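Local atomic coordinates of uncharacterized protein (Bacteroides ovatus, PDB entry 5CAG), a protein that probably serves as the anchoring subunit of a fimbrium at the bacterial outer membrane, as a member of the FimB/Mfa2 protein family. Residues Ser88-Thr96 with Asp171-Val181; Tyr158-Leu169 with Ala230-Thr240. One frame throughout, in Å; residues are numbered along the deposited sequence.

Followed from the N terminus, the chain first reaches S88-T96, and interaction 1 brings this segment against D171-V181 after 74 intervening residues. Y158-L169 lies within that loop, yet its partner A230-T240 comes only after the loop has closed, so the segments alternate and the two loops cross. Interaction 2 closes its own loop over 60 residues. Strand 159-167 is followed, after a short loop, by strand 172-174, so this short stretch of chain connects the two contacts, whose centres lie about 27 Å apart. Interaction 1 supplies three strands of a small antiparallel sheet, beside strand 81-84, near the middle of the chain, whereas interaction 2 joins two long strands further out, packed beside strands 134-154 and 197-205.

Interaction 1: residues Ser88-Thr96 with Asp171-Val181; sequences SYETIEAYT and DCYCIGKGRGV. With SO4 (sulfate ion), chain E.
Close packing gathers round G176, whose CA sits over the centre of the Y89 ring, 3.8 Å from its centroid, in a CH-pi contact that is almost perpendicular to the ring. The same CA makes a CA-H...O contact of 3.3 Å with Y89 O, so backbone and ring of one tyrosine hold the glycine from two directions. Y89 swings its CG anti to the backbone N (chi1 -178°), which lays the ring across G176, and its OH goes on to D123 and N121. Next to this, I92 and I175 meet at a slant, I92 CG2 lying 4.1 Å from I175 CB, while I175 CD1 reaches on to A94 CB; side chains of I40, Y42, V72 and I83 touch this apolar patch. Backbone bonds run through it: I175 N donates to I92 O, and A94 and Y173 form a hydrogen-bonded pair, A94 N to Y173 O measuring 2.8 Å.

The solvent-facing fringe is looser and more polar. E90, its chain bent at chi2, meets the twice-bent K177 in a long salt bridge, E90 OE1 to K177 NZ 3.5 Å, between two exposed residues. E93 extends over the opposite face from A94, bringing OE2 to 3.5 Å from C172 CB, while its OE1 pairs with R84. Further out, R179 NH1 donates a weak bond to a sulfate that is probably from the crystallisation liquor and is also held by S218.

Together these segments supply three strands of a four-stranded antiparallel sheet, in which D171 and C172 opposite V181 form a classic beta bulge, and G178 and R179 opposite C174 a G1 bulge.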
loop_
_atom_site.group_PDB
_atom_site.type_symbol
_atom_site.label_atom_id
_atom_site.label_comp_id
_atom_site.label_asym_id
_atom_site.label_seq_id
_atom_site.Cartn_x
_atom_site.Cartn_y
_atom_site.Cartn_z
ATOM N N SER A 88 -5.447 10.139 14.761
ATOM C CA SER A 88 -6.877 10.016 14.491
ATOM C C SER A 88 -7.177 8.913 13.484
ATOM O O SER A 88 -6.434 8.748 12.517
ATOM C CB SER A 88 -7.428 11.337 13.967
ATOM O OG SER A 88 -8.669 11.153 13.304
ATOM N N TYR A 89 -8.311 8.213 13.666
ATOM C CA TYR A 89 -8.782 7.174 12.745
ATOM C C TYR A 89 -8.867 7.766 11.331
ATOM O O TYR A 89 -8.263 7.225 10.405
ATOM C CB TYR A 89 -10.156 6.641 13.227
ATOM C CG TYR A 89 -10.777 5.513 12.424
ATOM C CD1 TYR A 89 -10.292 4.209 12.522
ATOM C CD2 TYR A 89 -11.931 5.721 11.666
ATOM C CE1 TYR A 89 -10.898 3.157 11.833
ATOM C CE2 TYR A 89 -12.548 4.677 10.976
ATOM C CZ TYR A 89 -12.026 3.396 11.061
ATOM O OH TYR A 89 -12.608 2.366 10.356
ATOM N N GLU A 90 -9.494 8.958 11.206
ATOM C CA GLU A 90 -9.696 9.680 9.942
ATOM C C GLU A 90 -8.386 10.153 9.266
ATOM O O GLU A 90 -8.440 10.497 8.084
ATOM C CB GLU A 90 -10.646 10.879 10.135
ATOM C CG GLU A 90 -12.106 10.484 10.386
ATOM C CD GLU A 90 -12.950 10.002 9.208
ATOM O OE1 GLU A 90 -13.123 10.777 8.237
ATOM O OE2 GLU A 90 -13.500 8.878 9.289
ATOM N N THR A 91 -7.224 10.121 9.961
ATOM C CA THR A 91 -5.963 10.580 9.361
ATOM C C THR A 91 -4.855 9.516 9.212
ATOM O O THR A 91 -3.904 9.775 8.460
ATOM C CB THR A 91 -5.376 11.760 10.147
ATOM O OG1 THR A 91 -5.190 11.396 11.509
ATOM C CG2 THR A 91 -6.224 12.994 10.053
ATOM N N ILE A 92 -4.939 8.361 9.924
ATOM C CA ILE A 92 -3.894 7.325 9.885
ATOM C C ILE A 92 -3.769 6.815 8.431
ATOM O O ILE A 92 -4.719 6.276 7.845
ATOM C CB ILE A 92 -4.071 6.225 10.974
ATOM C CG1 ILE A 92 -2.877 5.255 10.995
ATOM C CG2 ILE A 92 -5.415 5.500 10.887
ATOM C CD1 ILE A 92 -2.771 4.367 12.233
ATOM N N GLU A 93 -2.604 7.130 7.836
ATOM C CA GLU A 93 -2.240 6.913 6.433
ATOM C C GLU A 93 -0.936 6.141 6.326
ATOM O O GLU A 93 -0.015 6.368 7.107
ATOM C CB GLU A 93 -2.105 8.309 5.757
ATOM C CG GLU A 93 -1.775 8.409 4.268
ATOM C CD GLU A 93 -1.516 9.823 3.744
ATOM O OE1 GLU A 93 -1.167 10.716 4.554
ATOM O OE2 GLU A 93 -1.700 10.047 2.523
ATOM N N ALA A 94 -0.869 5.227 5.364
ATOM C CA ALA A 94 0.327 4.455 5.040
ATOM C C ALA A 94 0.911 5.050 3.776
ATOM O O ALA A 94 0.164 5.322 2.830
ATOM C CB ALA A 94 -0.016 2.984 4.842
ATOM N N TYR A 95 2.214 5.319 3.766
ATOM C CA TYR A 95 2.841 5.971 2.617
ATOM C C TYR A 95 4.239 5.426 2.387
ATOM O O TYR A 95 4.744 4.683 3.226
ATOM C CB TYR A 95 2.885 7.502 2.846
ATOM C CG TYR A 95 3.806 7.940 3.969
ATOM C CD1 TYR A 95 3.434 7.797 5.301
ATOM C CD2 TYR A 95 5.031 8.534 3.700
ATOM C CE1 TYR A 95 4.279 8.193 6.335
ATOM C CE2 TYR A 95 5.883 8.941 4.727
ATOM C CZ TYR A 95 5.503 8.777 6.044
ATOM O OH TYR A 95 6.365 9.146 7.053
ATOM N N THR A 96 4.874 5.805 1.266
ATOM C CA THR A 96 6.258 5.401 0.998
ATOM C C THR A 96 7.166 6.610 0.905
ATOM O O THR A 96 6.699 7.715 0.616
ATOM C CB THR A 96 6.350 4.605 -0.263
ATOM O OG1 THR A 96 5.575 5.262 -1.274
ATOM C CG2 THR A 96 5.965 3.163 -0.047
ATOM N N ASP A 171 -0.547 5.423 -4.130
ATOM C CA ASP A 171 0.780 5.276 -3.534
ATOM C C ASP A 171 0.692 5.495 -2.024
ATOM O O ASP A 171 1.695 5.375 -1.312
ATOM C CB ASP A 171 1.780 6.244 -4.204
ATOM C CG ASP A 171 1.326 7.685 -4.226
ATOM O OD1 ASP A 171 1.513 8.373 -3.203
ATOM O OD2 ASP A 171 0.783 8.125 -5.278
ATOM N N CYS A 172 -0.528 5.820 -1.550
ATOM C CA CYS A 172 -0.903 6.029 -0.154
ATOM C C CYS A 172 -2.185 5.310 0.165
ATOM O O CYS A 172 -3.012 5.130 -0.721
ATOM C CB CYS A 172 -1.036 7.505 0.136
ATOM S SG CYS A 172 0.520 8.376 0.057
ATOM N N TYR A 173 -2.369 4.897 1.418
ATOM C CA TYR A 173 -3.589 4.212 1.801
ATOM C C TYR A 173 -4.051 4.772 3.137
ATOM O O TYR A 173 -3.280 4.779 4.097
ATOM C CB TYR A 173 -3.393 2.681 1.823
ATOM C CG TYR A 173 -4.641 1.881 2.138
ATOM C CD1 TYR A 173 -5.588 1.597 1.150
ATOM C CD2 TYR A 173 -4.860 1.375 3.415
ATOM C CE1 TYR A 173 -6.731 0.842 1.435
ATOM C CE2 TYR A 173 -6.002 0.627 3.712
ATOM C CZ TYR A 173 -6.937 0.358 2.721
ATOM O OH TYR A 173 -8.071 -0.358 3.071
ATOM N N CYS A 174 -5.282 5.338 3.158
ATOM C CA CYS A 174 -5.908 5.871 4.356
ATOM C C CYS A 174 -6.480 4.690 5.049
ATOM O O CYS A 174 -7.449 4.111 4.554
ATOM C CB CYS A 174 -6.967 6.912 4.010
ATOM S SG CYS A 174 -6.295 8.545 3.597
ATOM N N ILE A 175 -5.788 4.229 6.105
ATOM C CA ILE A 175 -6.142 3.023 6.855
ATOM C C ILE A 175 -7.538 3.161 7.480
ATOM O O ILE A 175 -8.353 2.270 7.298
ATOM C CB ILE A 175 -5.049 2.675 7.893
ATOM C CG1 ILE A 175 -3.739 2.284 7.178
ATOM C CG2 ILE A 175 -5.513 1.555 8.818
ATOM C CD1 ILE A 175 -2.523 2.353 7.984
ATOM N N GLY A 176 -7.823 4.269 8.145
ATOM C CA GLY A 176 -9.142 4.481 8.725
ATOM C C GLY A 176 -10.254 4.669 7.704
ATOM O O GLY A 176 -11.393 4.250 7.940
ATOM N N LYS A 177 -9.936 5.311 6.562
ATOM C CA LYS A 177 -10.909 5.606 5.507
ATOM C C LYS A 177 -11.146 4.376 4.610
ATOM O O LYS A 177 -12.201 4.292 3.968
ATOM C CB LYS A 177 -10.477 6.835 4.660
ATOM C CG LYS A 177 -10.363 8.214 5.390
ATOM C CD LYS A 177 -11.729 8.907 5.728
ATOM C CE LYS A 177 -12.476 9.551 4.562
ATOM N NZ LYS A 177 -13.880 9.935 4.912
ATOM N N GLY A 178 -10.186 3.439 4.592
ATOM C CA GLY A 178 -10.244 2.208 3.797
ATOM C C GLY A 178 -10.166 2.452 2.301
ATOM O O GLY A 178 -10.762 1.722 1.505
ATOM N N ARG A 179 -9.438 3.505 1.915
ATOM C CA ARG A 179 -9.268 3.928 0.531
ATOM C C ARG A 179 -7.822 4.266 0.244
ATOM O O ARG A 179 -7.115 4.753 1.129
ATOM C CB ARG A 179 -10.158 5.152 0.247
ATOM C CG ARG A 179 -11.521 4.753 -0.272
ATOM C CD ARG A 179 -12.509 5.901 -0.380
ATOM N NE ARG A 179 -13.639 5.549 -1.251
ATOM C CZ ARG A 179 -14.754 4.945 -0.845
ATOM N NH1 ARG A 179 -14.912 4.615 0.433
ATOM N NH2 ARG A 179 -15.717 4.665 -1.713
ATOM N N GLY A 180 -7.399 4.004 -0.983
ATOM C CA GLY A 180 -6.080 4.379 -1.450
ATOM C C GLY A 180 -6.151 5.796 -1.990
ATOM O O GLY A 180 -7.215 6.243 -2.426
ATOM N N VAL A 181 -5.047 6.531 -1.946
ATOM C CA VAL A 181 -5.002 7.890 -2.465
ATOM C C VAL A 181 -3.694 8.091 -3.278
ATOM O O VAL A 181 -2.649 7.484 -2.988
ATOM C CB VAL A 181 -5.243 8.977 -1.383
ATOM C CG1 VAL A 181 -4.022 9.229 -0.521
ATOM C CG2 VAL A 181 -5.721 10.275 -2.008
HETATM S S SO4 E . -18.808 4.950 1.291
HETATM O O1 SO4 E . -17.799 4.155 1.990
HETATM O O2 SO4 E . -19.251 4.249 0.076
HETATM O O3 SO4 E . -19.957 5.177 2.176
HETATM O O4 SO4 E . -18.218 6.236 0.923
#

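Interaction 2: residues Tyr158-Leu169 with Ala230-Thr240; sequences YVATVVGSIDGL and AIILILKFIKT
V162 and F237 stand side by side and point the same way, V162 CG2 lying 3.6 Å from F237 CD1 and approaching the ring obliquely. V159 reaches the same ring at a slant from further back along its strand, its CG2 3.7 Å from F237 CD1. The phenyl group takes its place between them because F237 CG is turned away from its own carbonyl carbon (chi1 -59°). At the far end, I166 CD1, on the same face as V162, slants against I231 CG2 just beyond the strand, and L169 crosses I231 at about a right angle, with L169 CD2 to I231 CD1 at 3.6 Å. F149 and F202 from neighbouring strands pack on the same apolar surface.

The reverse face is mixed. T161 and I238 run alongside each other, T161 CG2 being 3.9 Å from I238 CB. S165 OG, placed by its torsion between the backbone N and the carbonyl carbon (chi1 43°), lies against I234 CB at 3.4 Å, and D167 crosses the same isoleucine, OD2 approaching CD1. The side chains of I234 and K236 also touch E246 of the next strand.

Antiparallel backbone pairing fixes this register, with alternating bonds from D167 and I232 to T161 and I238. At the T161 end, A160 N and T161 N both donate to I238 O, T161 N weakly at 3.3 Å: a classic beta bulge, at which the chain turns a corner.

Polar cohesion across the pair therefore comes from the main chain, while the side chains add apolar contact, giving one hydrophobic face turned to the interior and one of mixed character.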
loop_
_atom_site.group_PDB
_atom_site.type_symbol
_atom_site.label_atom_id
_atom_site.label_comp_id
_atom_site.label_asym_id
_atom_site.label_seq_id
_atom_site.Cartn_x
_atom_site.Cartn_y
_atom_site.Cartn_z
ATOM N N TYR A 158 21.685 -0.170 -27.041
ATOM C CA TYR A 158 22.057 1.214 -26.805
ATOM C C TYR A 158 21.664 1.678 -25.391
ATOM O O TYR A 158 22.048 2.775 -24.993
ATOM C CB TYR A 158 21.400 2.111 -27.866
ATOM C CG TYR A 158 21.676 1.681 -29.288
ATOM C CD1 TYR A 158 22.966 1.372 -29.707
ATOM C CD2 TYR A 158 20.651 1.615 -30.227
ATOM C CE1 TYR A 158 23.226 0.973 -31.019
ATOM C CE2 TYR A 158 20.902 1.236 -31.549
ATOM C CZ TYR A 158 22.193 0.914 -31.940
ATOM O OH TYR A 158 22.451 0.524 -33.234
ATOM N N VAL A 159 20.934 0.852 -24.630
ATOM C CA VAL A 159 20.494 1.238 -23.298
ATOM C C VAL A 159 21.486 0.765 -22.244
ATOM O O VAL A 159 21.943 -0.380 -22.281
ATOM C CB VAL A 159 19.063 0.738 -22.965
ATOM C CG1 VAL A 159 18.691 1.097 -21.536
ATOM C CG2 VAL A 159 18.027 1.308 -23.928
ATOM N N ALA A 160 21.803 1.657 -21.302
ATOM C CA ALA A 160 22.639 1.372 -20.147
ATOM C C ALA A 160 21.763 0.824 -19.055
ATOM O O ALA A 160 22.047 -0.253 -18.526
ATOM C CB ALA A 160 23.346 2.634 -19.673
ATOM N N THR A 161 20.685 1.574 -18.712
ATOM C CA THR A 161 19.709 1.182 -17.701
ATOM C C THR A 161 18.363 1.807 -17.996
ATOM O O THR A 161 18.312 2.848 -18.657
ATOM C CB THR A 161 20.198 1.496 -16.288
ATOM O OG1 THR A 161 19.321 0.850 -15.360
ATOM C CG2 THR A 161 20.340 2.992 -16.007
ATOM N N VAL A 162 17.274 1.141 -17.537
ATOM C CA VAL A 162 15.881 1.603 -17.693
ATOM C C VAL A 162 15.242 1.826 -16.318
ATOM O O VAL A 162 15.342 0.950 -15.437
ATOM C CB VAL A 162 15.006 0.657 -18.529
ATOM C CG1 VAL A 162 13.760 1.371 -19.009
ATOM C CG2 VAL A 162 15.769 0.094 -19.706
ATOM N N VAL A 163 14.581 2.985 -16.146
ATOM C CA VAL A 163 13.910 3.363 -14.912
ATOM C C VAL A 163 12.413 3.528 -15.215
ATOM O O VAL A 163 12.012 4.405 -16.000
ATOM C CB VAL A 163 14.564 4.620 -14.248
ATOM C CG1 VAL A 163 13.638 5.333 -13.256
ATOM C CG2 VAL A 163 15.861 4.242 -13.552
ATOM N N GLY A 164 11.606 2.674 -14.595
ATOM C CA GLY A 164 10.160 2.737 -14.738
ATOM C C GLY A 164 9.478 3.551 -13.655
ATOM O O GLY A 164 9.949 3.623 -12.516
ATOM N N SER A 165 8.353 4.159 -14.007
ATOM C CA SER A 165 7.506 4.929 -13.104
ATOM C C SER A 165 6.072 4.755 -13.546
ATOM O O SER A 165 5.811 4.574 -14.744
ATOM C CB SER A 165 7.894 6.403 -13.064
ATOM O OG SER A 165 8.174 6.978 -14.333
ATOM N N ILE A 166 5.144 4.746 -12.584
ATOM C CA ILE A 166 3.730 4.603 -12.896
ATOM C C ILE A 166 2.949 5.649 -12.091
ATOM O O ILE A 166 3.026 5.724 -10.853
ATOM C CB ILE A 166 3.218 3.154 -12.729
ATOM C CG1 ILE A 166 1.759 3.007 -13.157
ATOM C CG2 ILE A 166 3.458 2.613 -11.332
ATOM C CD1 ILE A 166 1.523 1.950 -14.107
ATOM N N ASP A 167 2.261 6.503 -12.846
ATOM C CA ASP A 167 1.441 7.588 -12.343
ATOM C C ASP A 167 -0.001 7.193 -12.356
ATOM O O ASP A 167 -0.416 6.455 -13.247
ATOM C CB ASP A 167 1.632 8.818 -13.225
ATOM C CG ASP A 167 2.669 9.775 -12.709
ATOM O OD1 ASP A 167 2.540 10.217 -11.537
ATOM O OD2 ASP A 167 3.579 10.138 -13.493
ATOM N N GLY A 168 -0.770 7.711 -11.403
ATOM C CA GLY A 168 -2.206 7.467 -11.344
ATOM C C GLY A 168 -2.678 6.373 -10.411
ATOM O O GLY A 168 -3.886 6.188 -10.266
ATOM N N LEU A 169 -1.756 5.618 -9.793
ATOM C CA LEU A 169 -2.161 4.552 -8.875
ATOM C C LEU A 169 -2.089 5.059 -7.444
ATOM O O LEU A 169 -1.572 6.143 -7.214
ATOM C CB LEU A 169 -1.330 3.274 -9.060
ATOM C CG LEU A 169 -1.427 2.567 -10.406
ATOM C CD1 LEU A 169 -0.536 1.357 -10.427
ATOM C CD2 LEU A 169 -2.791 2.137 -10.695
ATOM N N ALA A 230 -6.109 8.963 -14.944
ATOM C CA ALA A 230 -5.379 8.330 -16.033
ATOM C C ALA A 230 -4.174 7.600 -15.476
ATOM O O ALA A 230 -3.534 8.101 -14.548
ATOM C CB ALA A 230 -4.947 9.372 -17.038
ATOM N N ILE A 231 -3.876 6.405 -16.004
ATOM C CA ILE A 231 -2.754 5.608 -15.519
ATOM C C ILE A 231 -1.677 5.568 -16.579
ATOM O O ILE A 231 -1.873 4.986 -17.641
ATOM C CB ILE A 231 -3.195 4.213 -15.063
ATOM C CG1 ILE A 231 -4.260 4.345 -13.965
ATOM C CG2 ILE A 231 -1.992 3.412 -14.554
ATOM C CD1 ILE A 231 -4.853 3.072 -13.512
ATOM N N ILE A 232 -0.527 6.188 -16.285
ATOM C CA ILE A 232 0.560 6.293 -17.242
ATOM C C ILE A 232 1.862 5.629 -16.761
ATOM O O ILE A 232 2.409 5.938 -15.701
ATOM C CB ILE A 232 0.774 7.772 -17.622
ATOM C CG1 ILE A 232 -0.373 8.270 -18.494
ATOM C CG2 ILE A 232 2.083 7.979 -18.355
ATOM C CD1 ILE A 232 -1.350 9.042 -17.769
ATOM N N LEU A 233 2.343 4.720 -17.597
ATOM C CA LEU A 233 3.586 3.991 -17.461
ATOM C C LEU A 233 4.635 4.770 -18.219
ATOM O O LEU A 233 4.379 5.164 -19.366
ATOM C CB LEU A 233 3.414 2.599 -18.051
ATOM C CG LEU A 233 4.223 1.524 -17.426
ATOM C CD1 LEU A 233 3.602 0.183 -17.698
ATOM C CD2 LEU A 233 5.612 1.536 -17.955
ATOM N N ILE A 234 5.795 5.052 -17.565
ATOM C CA ILE A 234 6.887 5.825 -18.171
ATOM C C ILE A 234 8.144 5.007 -18.108
ATOM O O ILE A 234 8.530 4.556 -17.037
ATOM C CB ILE A 234 7.116 7.248 -17.573
ATOM C CG1 ILE A 234 5.800 8.041 -17.326
ATOM C CG2 ILE A 234 8.035 8.048 -18.486
ATOM C CD1 ILE A 234 5.156 7.906 -15.829
ATOM N N LEU A 235 8.764 4.787 -19.253
ATOM C CA LEU A 235 10.011 4.047 -19.318
ATOM C C LEU A 235 11.119 5.033 -19.660
ATOM O O LEU A 235 11.099 5.645 -20.743
ATOM C CB LEU A 235 9.916 2.903 -20.341
ATOM C CG LEU A 235 8.910 1.784 -20.045
ATOM C CD1 LEU A 235 8.864 0.791 -21.202
ATOM C CD2 LEU A 235 9.229 1.062 -18.714
ATOM N N LYS A 236 12.031 5.263 -18.694
ATOM C CA LYS A 236 13.131 6.213 -18.864
ATOM C C LYS A 236 14.361 5.435 -19.301
ATOM O O LYS A 236 14.933 4.710 -18.491
ATOM C CB LYS A 236 13.359 7.001 -17.565
ATOM C CG LYS A 236 14.161 8.276 -17.707
ATOM C CD LYS A 236 13.730 9.300 -16.659
ATOM C CE LYS A 236 14.897 9.977 -16.003
ATOM N NZ LYS A 236 15.359 11.224 -16.704
ATOM N N PHE A 237 14.703 5.484 -20.600
ATOM C CA PHE A 237 15.863 4.746 -21.075
ATOM C C PHE A 237 17.077 5.612 -20.966
ATOM O O PHE A 237 17.124 6.663 -21.608
ATOM C CB PHE A 237 15.695 4.257 -22.521
ATOM C CG PHE A 237 14.518 3.345 -22.755
ATOM C CD1 PHE A 237 14.634 1.973 -22.569
ATOM C CD2 PHE A 237 13.300 3.856 -23.195
ATOM C CE1 PHE A 237 13.537 1.130 -22.768
ATOM C CE2 PHE A 237 12.203 3.016 -23.391
ATOM C CZ PHE A 237 12.327 1.659 -23.174
ATOM N N ILE A 238 18.056 5.199 -20.139
ATOM C CA ILE A 238 19.341 5.882 -20.039
ATOM C C ILE A 238 20.250 5.219 -21.069
ATOM O O ILE A 238 20.517 4.022 -20.956
ATOM C CB ILE A 238 19.922 5.830 -18.610
ATOM C CG1 ILE A 238 18.936 6.394 -17.552
ATOM C CG2 ILE A 238 21.290 6.496 -18.566
ATOM C CD1 ILE A 238 18.549 7.876 -17.726
ATOM N N LYS A 239 20.653 5.957 -22.103
ATOM C CA LYS A 239 21.486 5.425 -23.189
ATOM C C LYS A 239 22.967 5.199 -22.742
ATOM O O LYS A 239 23.343 5.592 -21.638
ATOM C CB LYS A 239 21.424 6.334 -24.443
ATOM C CG LYS A 239 20.062 6.396 -25.148
ATOM C CD LYS A 239 20.207 7.199 -26.440
ATOM C CE LYS A 239 18.941 7.716 -27.063
ATOM N NZ LYS A 239 19.271 8.830 -27.996
ATOM N N THR A 240 23.798 4.576 -23.614
ATOM C CA THR A 240 25.188 4.272 -23.282
ATOM C C THR A 240 26.019 5.538 -23.187
ATOM O O THR A 240 27.097 5.507 -22.588
ATOM C CB THR A 240 25.830 3.253 -24.232
ATOM O OG1 THR A 240 25.952 3.787 -25.553
ATOM C CG2 THR A 240 25.123 1.912 -24.231
#